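Local coordinates for ABC transporter substrate-binding protein (Staphylococcus aureus subsp. aureus NCTC 8325, PDB 3UN6) that is of unknown function but is probably the substrate-binding component of an ABC-type import system, and holds zinc in the crystal, at residues Trp75-Met79 against Ala90-Leu96; Gly117-Gln123 against Thr187-Glu193; Arg145-Leu151 against His301-Asn305; Tyr150-Glu154 against His166-His170. All blocks are in the same frame, centred on the assembly; numbering follows the deposited sequence.

Contact 1. Residues Trp75-Met79 against Ala90-Leu96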
# COMPACT_ATOMS: atom_id res chain seq x y z
N TRP A 75 -0.39 1.77 -10.59
CA TRP A 75 -0.61 3.01 -9.85
C TRP A 75 -0.95 4.26 -10.67
O TRP A 75 -1.85 5.01 -10.27
CB TRP A 75 0.55 3.27 -8.91
CG TRP A 75 0.66 2.23 -7.85
CD1 TRP A 75 1.62 1.29 -7.73
CD2 TRP A 75 -0.24 2.02 -6.77
NE1 TRP A 75 1.39 0.50 -6.64
CE2 TRP A 75 0.25 0.94 -6.02
CE3 TRP A 75 -1.41 2.66 -6.34
CZ2 TRP A 75 -0.39 0.47 -4.88
CZ3 TRP A 75 -2.05 2.20 -5.22
CH2 TRP A 75 -1.54 1.11 -4.49
N PRO A 76 -0.27 4.49 -11.80
CA PRO A 76 -0.65 5.68 -12.57
C PRO A 76 -2.13 5.70 -13.02
O PRO A 76 -2.78 6.72 -12.90
CB PRO A 76 0.31 5.63 -13.77
CG PRO A 76 1.54 4.97 -13.21
CD PRO A 76 0.98 3.90 -12.28
N ASP A 77 -2.66 4.57 -13.52
CA ASP A 77 -4.09 4.52 -13.90
C ASP A 77 -5.00 4.85 -12.72
O ASP A 77 -6.01 5.55 -12.86
CB ASP A 77 -4.47 3.14 -14.40
CG ASP A 77 -3.94 2.85 -15.77
OD1 ASP A 77 -3.38 3.78 -16.40
OD2 ASP A 77 -4.08 1.69 -16.22
N LEU A 78 -4.67 4.31 -11.56
CA LEU A 78 -5.46 4.56 -10.36
C LEU A 78 -5.45 6.07 -9.99
O LEU A 78 -6.51 6.66 -9.73
CB LEU A 78 -5.00 3.65 -9.22
CG LEU A 78 -5.67 3.84 -7.86
CD1 LEU A 78 -5.65 2.51 -7.04
CD2 LEU A 78 -5.05 4.97 -7.07
N MSE A 79 -4.27 6.69 -9.97
CA MSE A 79 -4.16 8.13 -9.65
C MSE A 79 -4.89 9.03 -10.67
O MSE A 79 -5.49 10.03 -10.30
CB MSE A 79 -2.68 8.54 -9.53
CG MSE A 79 -1.97 7.95 -8.32
SE MSE A 79 -2.92 8.29 -6.61
CE MSE A 79 -3.02 10.26 -6.72
N ALA A 90 -9.62 6.16 -2.75
CA ALA A 90 -8.77 5.05 -3.11
C ALA A 90 -7.83 4.62 -2.00
O ALA A 90 -7.53 5.41 -1.10
CB ALA A 90 -7.91 5.45 -4.31
N SER A 91 -7.41 3.35 -2.04
CA SER A 91 -6.31 2.86 -1.18
C SER A 91 -5.09 3.07 -2.07
O SER A 91 -5.06 2.55 -3.19
CB SER A 91 -6.48 1.39 -0.81
OG SER A 91 -5.46 0.98 0.08
N THR A 92 -4.11 3.84 -1.62
CA THR A 92 -2.98 4.22 -2.48
C THR A 92 -1.68 4.45 -1.74
O THR A 92 -1.65 4.64 -0.52
CB THR A 92 -3.36 5.51 -3.31
OG1 THR A 92 -2.39 5.78 -4.34
CG2 THR A 92 -3.48 6.73 -2.41
N LEU A 93 -0.58 4.41 -2.49
CA LEU A 93 0.74 4.67 -1.93
C LEU A 93 0.72 6.07 -1.28
O LEU A 93 0.27 7.05 -1.89
CB LEU A 93 1.80 4.65 -3.03
CG LEU A 93 1.89 3.36 -3.85
CD1 LEU A 93 2.91 3.58 -4.95
CD2 LEU A 93 2.24 2.15 -2.95
N ILE A 94 1.21 6.16 -0.04
CA ILE A 94 1.15 7.43 0.69
C ILE A 94 2.02 8.51 0.06
O ILE A 94 1.63 9.68 0.05
CB ILE A 94 1.43 7.23 2.24
CG1 ILE A 94 1.08 8.51 3.01
CG2 ILE A 94 2.87 6.76 2.51
CD1 ILE A 94 1.37 8.44 4.53
N GLU A 95 3.17 8.13 -0.52
CA GLU A 95 4.08 9.10 -1.11
C GLU A 95 3.51 9.66 -2.38
O GLU A 95 3.65 10.83 -2.66
CB GLU A 95 5.49 8.52 -1.39
CG GLU A 95 6.31 8.08 -0.12
CD GLU A 95 5.96 6.69 0.44
OE1 GLU A 95 5.05 6.02 -0.11
OE2 GLU A 95 6.61 6.26 1.42
N LEU A 96 2.84 8.78 -3.15
CA LEU A 96 2.20 9.13 -4.43
C LEU A 96 1.08 10.13 -4.19
O LEU A 96 0.93 11.12 -4.92
CB LEU A 96 1.66 7.85 -5.09
CG LEU A 96 1.05 7.96 -6.48
CD1 LEU A 96 1.98 8.69 -7.47
CD2 LEU A 96 0.66 6.55 -7.00

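Contact 2. Residues Gly117-Gln123 against Thr187-Glu193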
# COMPACT_ATOMS: atom_id res chain seq x y z
N GLY A 117 3.36 -5.86 5.62
CA GLY A 117 2.96 -6.49 4.35
C GLY A 117 3.81 -6.19 3.12
O GLY A 117 3.39 -6.48 1.98
N ASN A 118 5.00 -5.62 3.32
CA ASN A 118 5.95 -5.33 2.21
C ASN A 118 7.12 -6.30 2.21
O ASN A 118 7.55 -6.79 3.27
CB ASN A 118 6.48 -3.88 2.29
CG ASN A 118 5.51 -2.86 1.68
OD1 ASN A 118 4.90 -3.15 0.65
ND2 ASN A 118 5.40 -1.66 2.28
N VAL A 119 7.63 -6.60 1.02
CA VAL A 119 8.76 -7.48 0.89
C VAL A 119 9.83 -6.96 -0.07
O VAL A 119 9.59 -6.07 -0.85
CB VAL A 119 8.32 -8.88 0.36
CG1 VAL A 119 7.42 -9.56 1.36
CG2 VAL A 119 7.62 -8.75 -1.00
N ILE A 120 11.02 -7.56 0.04
CA ILE A 120 12.11 -7.32 -0.88
C ILE A 120 12.48 -8.69 -1.36
O ILE A 120 12.87 -9.55 -0.57
CB ILE A 120 13.30 -6.63 -0.20
CG1 ILE A 120 12.87 -5.21 0.25
CG2 ILE A 120 14.51 -6.55 -1.16
CD1 ILE A 120 13.70 -4.64 1.38
N MSE A 121 12.31 -8.93 -2.67
CA MSE A 121 12.59 -10.21 -3.30
C MSE A 121 13.87 -10.14 -4.11
O MSE A 121 14.24 -9.09 -4.60
CB MSE A 121 11.47 -10.56 -4.29
CG MSE A 121 10.09 -10.55 -3.67
SE MSE A 121 9.91 -11.96 -2.37
CE MSE A 121 10.03 -13.48 -3.61
N GLY A 122 14.56 -11.27 -4.20
CA GLY A 122 15.77 -11.38 -5.00
C GLY A 122 15.64 -12.62 -5.86
O GLY A 122 14.70 -13.41 -5.68
N GLN A 123 16.57 -12.80 -6.79
CA GLN A 123 16.56 -13.97 -7.65
C GLN A 123 16.78 -15.21 -6.81
O GLN A 123 17.34 -15.13 -5.71
CB GLN A 123 17.69 -13.88 -8.69
CG GLN A 123 17.48 -12.80 -9.71
CD GLN A 123 18.67 -12.61 -10.62
OE1 GLN A 123 19.66 -13.33 -10.51
NE2 GLN A 123 18.59 -11.64 -11.54
N THR A 187 17.23 -7.80 -10.74
CA THR A 187 17.94 -8.59 -9.72
C THR A 187 16.94 -8.90 -8.61
O THR A 187 17.02 -9.92 -7.93
CB THR A 187 19.04 -7.75 -9.02
OG1 THR A 187 19.85 -7.06 -9.98
CG2 THR A 187 19.92 -8.61 -8.10
N GLY A 188 16.02 -7.98 -8.41
CA GLY A 188 15.00 -8.16 -7.38
C GLY A 188 13.96 -7.08 -7.43
O GLY A 188 13.93 -6.27 -8.36
N TYR A 189 13.08 -7.08 -6.44
CA TYR A 189 12.04 -6.09 -6.38
C TYR A 189 11.49 -5.95 -4.98
O TYR A 189 11.79 -6.77 -4.09
CB TYR A 189 10.92 -6.40 -7.39
CG TYR A 189 10.15 -7.73 -7.23
CD1 TYR A 189 9.09 -7.85 -6.33
CD2 TYR A 189 10.43 -8.81 -8.06
CE1 TYR A 189 8.38 -9.04 -6.21
CE2 TYR A 189 9.73 -9.99 -7.96
CZ TYR A 189 8.70 -10.10 -7.03
OH TYR A 189 8.01 -11.27 -6.96
N SER A 190 10.76 -4.87 -4.78
CA SER A 190 10.10 -4.63 -3.53
C SER A 190 8.64 -4.26 -3.84
O SER A 190 8.39 -3.44 -4.70
CB SER A 190 10.80 -3.52 -2.77
OG SER A 190 10.19 -3.35 -1.52
N VAL A 191 7.69 -4.86 -3.12
CA VAL A 191 6.28 -4.67 -3.42
C VAL A 191 5.44 -5.19 -2.27
O VAL A 191 5.96 -5.81 -1.34
CB VAL A 191 5.93 -5.46 -4.69
CG1 VAL A 191 6.07 -6.98 -4.42
CG2 VAL A 191 4.52 -5.10 -5.19
N ALA A 192 4.14 -4.88 -2.31
CA ALA A 192 3.23 -5.38 -1.30
C ALA A 192 2.91 -6.83 -1.63
O ALA A 192 2.91 -7.22 -2.80
CB ALA A 192 1.93 -4.56 -1.28
N GLU A 193 2.62 -7.62 -0.62
CA GLU A 193 2.15 -8.97 -0.89
C GLU A 193 0.80 -8.78 -1.58
O GLU A 193 0.17 -7.73 -1.42
CB GLU A 193 2.04 -9.77 0.39
CG GLU A 193 3.40 -10.12 1.01
CD GLU A 193 4.24 -11.12 0.17
OE1 GLU A 193 4.11 -11.17 -1.07
OE2 GLU A 193 5.08 -11.84 0.77

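Contact 3. Residues Arg145-Leu151 against His301-Asn305. With PO4 (phosphate ion), chain E; PO4 (phosphate ion), chain F.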
# COMPACT_ATOMS: atom_id res chain seq x y z
N ARG A 145 8.05 5.41 -8.42
CA ARG A 145 9.17 6.14 -7.80
C ARG A 145 8.78 6.75 -6.42
O ARG A 145 9.61 6.87 -5.55
CB ARG A 145 9.70 7.22 -8.73
CG ARG A 145 8.70 8.25 -9.20
CD ARG A 145 9.33 9.00 -10.36
NE ARG A 145 8.47 10.03 -10.91
CZ ARG A 145 7.45 9.81 -11.74
NH1 ARG A 145 7.09 8.57 -12.09
NH2 ARG A 145 6.76 10.84 -12.20
N TYR A 146 7.52 7.13 -6.25
CA TYR A 146 7.06 7.68 -4.98
C TYR A 146 6.40 6.56 -4.23
O TYR A 146 5.18 6.38 -4.27
CB TYR A 146 6.11 8.87 -5.20
CG TYR A 146 6.72 9.92 -6.12
CD1 TYR A 146 7.96 10.49 -5.83
CD2 TYR A 146 6.05 10.37 -7.26
CE1 TYR A 146 8.53 11.44 -6.67
CE2 TYR A 146 6.62 11.32 -8.10
CZ TYR A 146 7.86 11.85 -7.79
OH TYR A 146 8.43 12.79 -8.61
N SER A 147 7.23 5.77 -3.55
CA SER A 147 6.75 4.62 -2.82
C SER A 147 7.62 4.31 -1.64
O SER A 147 8.78 4.66 -1.63
CB SER A 147 6.69 3.40 -3.74
OG SER A 147 7.98 2.96 -4.18
N THR A 148 7.03 3.68 -0.64
CA THR A 148 7.75 3.19 0.53
C THR A 148 8.76 2.10 0.10
O THR A 148 9.76 1.88 0.75
CB THR A 148 6.75 2.65 1.56
OG1 THR A 148 5.99 3.75 2.06
CG2 THR A 148 7.42 1.91 2.77
N HIS A 149 8.47 1.45 -1.01
CA HIS A 149 9.33 0.40 -1.57
C HIS A 149 10.68 0.97 -1.96
O HIS A 149 11.71 0.39 -1.63
CB HIS A 149 8.61 -0.25 -2.74
CG HIS A 149 7.23 -0.67 -2.38
ND1 HIS A 149 6.13 0.14 -2.60
CD2 HIS A 149 6.78 -1.76 -1.71
CE1 HIS A 149 5.06 -0.46 -2.12
NE2 HIS A 149 5.42 -1.61 -1.58
N TYR A 150 10.68 2.12 -2.65
CA TYR A 150 11.93 2.82 -2.97
C TYR A 150 12.70 3.14 -1.67
O TYR A 150 13.91 2.95 -1.59
CB TYR A 150 11.65 4.14 -3.71
CG TYR A 150 12.85 5.05 -3.86
CD1 TYR A 150 13.05 6.15 -3.04
CD2 TYR A 150 13.83 4.77 -4.82
CE1 TYR A 150 14.17 6.98 -3.19
CE2 TYR A 150 14.92 5.57 -4.97
CZ TYR A 150 15.10 6.67 -4.16
OH TYR A 150 16.21 7.43 -4.36
N LEU A 151 11.99 3.64 -0.66
CA LEU A 151 12.62 3.99 0.61
C LEU A 151 13.19 2.77 1.33
O LEU A 151 14.27 2.83 1.88
CB LEU A 151 11.62 4.72 1.53
CG LEU A 151 11.01 5.99 0.91
CD1 LEU A 151 9.94 6.58 1.85
CD2 LEU A 151 12.09 7.03 0.58
N HIS A 301 15.63 12.02 0.60
CA HIS A 301 15.98 11.56 -0.75
C HIS A 301 15.60 12.58 -1.84
O HIS A 301 15.61 12.25 -3.03
CB HIS A 301 15.37 10.20 -1.06
CG HIS A 301 15.91 9.09 -0.22
ND1 HIS A 301 15.28 8.65 0.92
CD2 HIS A 301 17.04 8.36 -0.33
CE1 HIS A 301 16.00 7.69 1.48
NE2 HIS A 301 17.07 7.49 0.73
N HIS A 302 15.29 13.81 -1.44
CA HIS A 302 14.91 14.87 -2.36
C HIS A 302 13.78 14.48 -3.30
O HIS A 302 13.68 15.01 -4.40
CB HIS A 302 16.12 15.30 -3.21
CG HIS A 302 17.27 15.80 -2.41
ND1 HIS A 302 17.42 17.13 -2.07
CD2 HIS A 302 18.35 15.17 -1.89
CE1 HIS A 302 18.53 17.29 -1.39
NE2 HIS A 302 19.11 16.12 -1.26
N LEU A 303 12.90 13.57 -2.89
CA LEU A 303 11.82 13.16 -3.79
C LEU A 303 10.94 14.35 -4.22
O LEU A 303 10.73 14.58 -5.41
CB LEU A 303 10.98 12.03 -3.18
CG LEU A 303 11.70 10.70 -2.97
CD1 LEU A 303 10.70 9.65 -2.48
CD2 LEU A 303 12.37 10.21 -4.23
N PHE A 304 10.45 15.10 -3.24
CA PHE A 304 9.61 16.29 -3.49
C PHE A 304 9.43 16.93 -2.12
O PHE A 304 9.76 16.29 -1.11
CB PHE A 304 8.25 15.92 -4.12
CG PHE A 304 7.45 14.92 -3.32
CD1 PHE A 304 7.61 13.55 -3.51
CD2 PHE A 304 6.52 15.35 -2.37
CE1 PHE A 304 6.88 12.63 -2.78
CE2 PHE A 304 5.80 14.44 -1.62
CZ PHE A 304 5.97 13.07 -1.83
N ASN A 305 8.95 18.18 -2.03
CA ASN A 305 8.73 18.74 -0.69
C ASN A 305 7.39 18.23 -0.21
O ASN A 305 6.36 18.53 -0.83
CB ASN A 305 8.81 20.26 -0.60
CG ASN A 305 8.84 20.74 0.86
OD1 ASN A 305 9.92 20.91 1.44
ND2 ASN A 305 7.67 20.85 1.48
P PO4 E . 7.76 14.52 -11.41
O1 PO4 E . 8.07 14.39 -12.88
O2 PO4 E . 7.62 13.15 -10.80
O3 PO4 E . 8.90 15.25 -10.73
O4 PO4 E . 6.47 15.27 -11.19
P PO4 F . 3.70 8.69 -13.27
O1 PO4 F . 4.71 7.57 -13.33
O2 PO4 F . 2.89 8.62 -12.00
O3 PO4 F . 4.41 10.02 -13.28
O4 PO4 F . 2.82 8.59 -14.49

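Contact 4. Residues Tyr150-Glu154 against His166-His170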
# COMPACT_ATOMS: atom_id res chain seq x y z
N TYR A 150 10.68 2.12 -2.65
CA TYR A 150 11.93 2.82 -2.97
C TYR A 150 12.70 3.14 -1.67
O TYR A 150 13.91 2.95 -1.59
CB TYR A 150 11.65 4.14 -3.71
CG TYR A 150 12.85 5.05 -3.86
CD1 TYR A 150 13.05 6.15 -3.04
CD2 TYR A 150 13.83 4.77 -4.82
CE1 TYR A 150 14.17 6.98 -3.19
CE2 TYR A 150 14.92 5.57 -4.97
CZ TYR A 150 15.10 6.67 -4.16
OH TYR A 150 16.21 7.43 -4.36
N LEU A 151 11.99 3.64 -0.66
CA LEU A 151 12.62 3.99 0.61
C LEU A 151 13.19 2.77 1.33
O LEU A 151 14.27 2.83 1.88
CB LEU A 151 11.62 4.72 1.53
CG LEU A 151 11.01 5.99 0.91
CD1 LEU A 151 9.94 6.58 1.85
CD2 LEU A 151 12.09 7.03 0.58
N LEU A 152 12.45 1.67 1.32
CA LEU A 152 12.90 0.44 1.96
C LEU A 152 14.19 -0.05 1.32
O LEU A 152 15.15 -0.43 2.01
CB LEU A 152 11.82 -0.65 1.87
CG LEU A 152 10.62 -0.55 2.82
CD1 LEU A 152 9.48 -1.45 2.35
CD2 LEU A 152 11.06 -0.90 4.25
N LEU A 153 14.21 -0.02 -0.01
CA LEU A 153 15.37 -0.48 -0.74
C LEU A 153 16.59 0.39 -0.51
O LEU A 153 17.69 -0.13 -0.35
CB LEU A 153 15.05 -0.64 -2.22
CG LEU A 153 14.30 -1.91 -2.62
CD1 LEU A 153 13.73 -1.72 -4.10
CD2 LEU A 153 15.22 -3.10 -2.54
N GLU A 154 16.39 1.70 -0.47
CA GLU A 154 17.49 2.61 -0.20
C GLU A 154 18.02 2.45 1.22
O GLU A 154 19.21 2.63 1.48
CB GLU A 154 17.06 4.07 -0.45
CG GLU A 154 17.07 4.42 -1.90
CD GLU A 154 18.46 4.45 -2.46
OE1 GLU A 154 19.19 5.41 -2.14
OE2 GLU A 154 18.82 3.55 -3.23
N HIS A 166 24.30 2.43 -6.68
CA HIS A 166 24.66 1.06 -7.10
C HIS A 166 23.41 0.17 -7.16
O HIS A 166 23.48 -0.97 -7.60
CB HIS A 166 25.79 0.47 -6.24
CG HIS A 166 26.65 -0.51 -6.98
ND1 HIS A 166 26.75 -1.84 -6.63
CD2 HIS A 166 27.44 -0.35 -8.07
CE1 HIS A 166 27.57 -2.46 -7.46
NE2 HIS A 166 28.00 -1.58 -8.35
N PHE A 167 22.29 0.70 -6.70
CA PHE A 167 20.96 0.10 -6.87
C PHE A 167 20.27 1.05 -7.87
O PHE A 167 20.27 2.26 -7.66
CB PHE A 167 20.17 0.10 -5.58
CG PHE A 167 20.49 -1.02 -4.63
CD1 PHE A 167 21.67 -1.74 -4.70
CD2 PHE A 167 19.63 -1.27 -3.56
CE1 PHE A 167 21.95 -2.74 -3.79
CE2 PHE A 167 19.91 -2.26 -2.64
CZ PHE A 167 21.08 -3.00 -2.76
N SER A 168 19.73 0.49 -8.94
CA SER A 168 19.04 1.25 -9.97
C SER A 168 17.59 0.81 -9.90
O SER A 168 17.31 -0.38 -9.77
CB SER A 168 19.63 0.97 -11.34
OG SER A 168 19.00 1.76 -12.33
N TYR A 169 16.67 1.77 -9.98
CA TYR A 169 15.24 1.47 -9.84
C TYR A 169 14.44 1.52 -11.11
O TYR A 169 14.63 2.40 -11.95
CB TYR A 169 14.65 2.40 -8.80
CG TYR A 169 15.37 2.23 -7.51
CD1 TYR A 169 15.12 1.12 -6.69
CD2 TYR A 169 16.35 3.14 -7.11
CE1 TYR A 169 15.81 0.94 -5.50
CE2 TYR A 169 17.03 2.97 -5.91
CZ TYR A 169 16.76 1.86 -5.11
OH TYR A 169 17.45 1.66 -3.90
N HIS A 170 13.52 0.58 -11.23
CA HIS A 170 12.69 0.45 -12.42
C HIS A 170 11.23 0.31 -12.06
O HIS A 170 10.82 -0.69 -11.47
CB HIS A 170 13.18 -0.74 -13.24
CG HIS A 170 14.63 -0.65 -13.59
ND1 HIS A 170 15.08 0.04 -14.70
CD2 HIS A 170 15.73 -1.09 -12.95
CE1 HIS A 170 16.40 -0.02 -14.74
NE2 HIS A 170 16.82 -0.69 -13.68
O HOH W 1 20.96 3.62 -5.47

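Contact 1. Residues Trp75-Met79 against Ala90-Leu96
This is the helix of a beta-alpha-beta crossover lying on its outgoing strand: Trp75, Leu78 and Met79 at the start of helix 75-83 pack on Ala90, Thr92 and Leu93 of strand 89-93 and on Leu96 in the helix that follows. The crossover starts at strand 66-71 and passes strand 36-41, which runs between the two in the sheet. The segment axes come within 9.8 Å. Leu93 sets its branched end over one face of the Trp75 indole, with CD1 of Leu93 3.7 Å from the centroid of the five-membered ring and 3° off its normal, a CH-pi contact. Its other methyl, CD2, covers the benzo half near CZ2. The rim of the indole reaches the strand backbone, where CZ3 of Trp75 is 3.6 Å from Ser91 O in the ring plane. Leu96 CD2 touches both Trp75 CB and Met79 CG; at 3.3 Å from Met79 CG the fit is tight. The selenomethionine chain of Met79 is bent at chi2 and chi3 (-53° and -56°), bringing SE to 3.4 Å from Thr92 OG1. Toward the start of segment 90-96, Leu78 CD2 meets Ala90 CB at 4.0 Å. Leu93 also touches Cys221, a zinc ligand, and the Trp75 side chain is about 4 Å from a bound zinc at its nearest atoms. No hydrogen bond crosses the contact, and Trp75 NE1 and Thr92 OG1 are buried with no partner in the model, so this contact beside the metal rests on apolar and CH-pi packing rather than on polar bonds.

Contact 2. Residues Gly117-Gln123 against Thr187-Glu193
Strands 118-122 and 188-192 run antiparallel, their axes 4.5 Å apart, with Val119-Val191 and Met121-Tyr189 as hydrogen-bonded pairs and Asn118-Ala192, Ile120-Ser190 and Gly122-Gly188 as non-hydrogen-bonded ones. The ladder goes on past one end through Glu193 N to Gly117 O, while Gln123 N to Thr187 O at the other end is weak. The Ser190 hydroxyl adds a side-chain bond: OG, anti to its own N (chi1 -177°), donates to Val119 O at 2.9 Å. Val119 O is thus gripped twice, by Ser190 OG and Val191 N arriving from opposite faces of the carbonyl plane. On the face bearing Val119, Met121, Tyr189 and Val191, the Met121 chain lies over one face of the Tyr189 ring. Met121 CB stands over the ring centre, 3.9 Å from the centroid, in a CH-pi contact, and Met121 CG comes to 3.4 Å from CE1 of Tyr189. The phenol OH itself bonds to Phe195 O. Val119 CG1 sits against the carboxylate of Glu193, whose OE1 takes the backbone N-H groups of Gly196 and Ala197. On the other face Asn118 OD1 accepts from His149 NE2. Asn118 touches the zinc ligands His46 and Cys220, and the Val191 side chain is about 4 Å from a bound zinc, so this end probably faces the cleft. Strand 188-192 is also parallel to 138-142, giving a mixed sheet consistent with the second lobe of a type 2 periplasmic-binding-protein fold.

Contact 3. Residues Arg145-Leu151 against His301-Asn305
Leu303 is the bump that fills the hollow between Tyr146, Tyr150 and Leu151, and an edge-to-face aromatic pair lies on each flank. Its CD2 rests 3.8 Å from Tyr150 CE1, its CD1 turns to Leu151 CD2, and its CB lies near CE1 of Tyr146. On one flank Phe304 pushes an edge at the face of Tyr146 in a T-shaped pair, ring centroids 5.4 Å apart and planes at 88°; Phe304 CD1 comes to 3.9 Å from Tyr146 CD1. The opposite face of Tyr146 carries CG of Arg145, 3.7 Å above the ring centre, so the phenol is clasped from both sides. On the other flank Tyr150 offers its edge to the face of His301, with the planes at 77°. Leu151 packs beside that imidazole, CD2 standing 3.6 Å from His301 ND1, which bonds to Leu297 O. Arg145 reaches outward with its chain extended from CG to NE. Its NH1 and NH2 grip one phosphate through two oxygens, while NE and NH2 share a single oxygen of a second; NH1 also forms a salt bridge with Glu171. Tyr146 OH is modelled 2.4 Å from that shared oxygen, too short to take literally. Both ions probably come from the crystallisation liquor. Ser147 caps helix 148-159 by accepting from Tyr150 N. Segment 301-305 begins within the Schellman motif that ends helix 288-300, with His302 as its C-prime residue. Phe304 leans on Met98 and Lys99 of helix 94-102, and Leu151 touches Glu95 of that helix and Leu297 of helix 288-300.

Contact 4. Residues Tyr150-Glu154 against His166-His170
Tyr169 is the centre of the contact, touched by Tyr150, Leu153 and Glu154 of helix 148-159. Glu154 OE2 lies at the edge of the phenol, in its plane, and accepts from Tyr169 OH; the modelled 2.4 Å is very short and its exact value doubtful. Carboxylate and ring stand nearly upright to each other, 83° between planes. Over a face of Tyr169, toward its rim, comes the edge of Tyr150, a T-shaped pair with centroids 4.9 Å apart and CE2 of Tyr150 3.5 Å from CE2 of Tyr169. Leu153 takes the edge next to CE1, where its CD1 approaches Tyr169 CE1 to 3.7 Å. Farther along, the Phe167 ring lies by the backbone O of Leu153. In the next shell, a water donates to both Glu154 OE2 and Phe167 O, at 2.7 Å from Phe167 O, tying helix to strand. Glu154 CG packs on a face of Tyr150 near the rim, and the bend at chi2 (-68°) turns the carboxylate to Tyr169 OH. Its other oxygen, OE1, forms a salt bridge with Arg157. Helix 148-159 is the crossover between parallel strands 138-142 and 167-171, and Leu153 and Tyr169 both pack on Ile142. With the phenol and a water donating to OE2 and Arg157 paired with OE1, Glu154 is probably held as the anion, a buried carboxylate whose two oxygens are both engaged beside apolar packing.

Overall arrangement
Contact 1 belongs to the sheet of strands 36-41, 66-71 and 89-93, contacts 2 and 4 to the sheet of the other lobe, and contact 3 reaches between them. Contacts 1 and 2 do not touch, their nearest atoms about 7 Å apart, yet the Trp75 and Val191 side chains each come within about 4 Å of a bound zinc ion; His46, Cys220 and Cys221 form a zinc site in this structure. Helix 148-159 touches residues of contacts 1 and 2 and carries one segment of contacts 3 and 4: Thr148 OG1 lies 2.7 Å from Glu95 OE2, and His149 NE2 is 2.8 Å from Asn118 OD1. Contacts 3 and 4 share Tyr150, whose side chain is about 11 Å from a bound zinc ion.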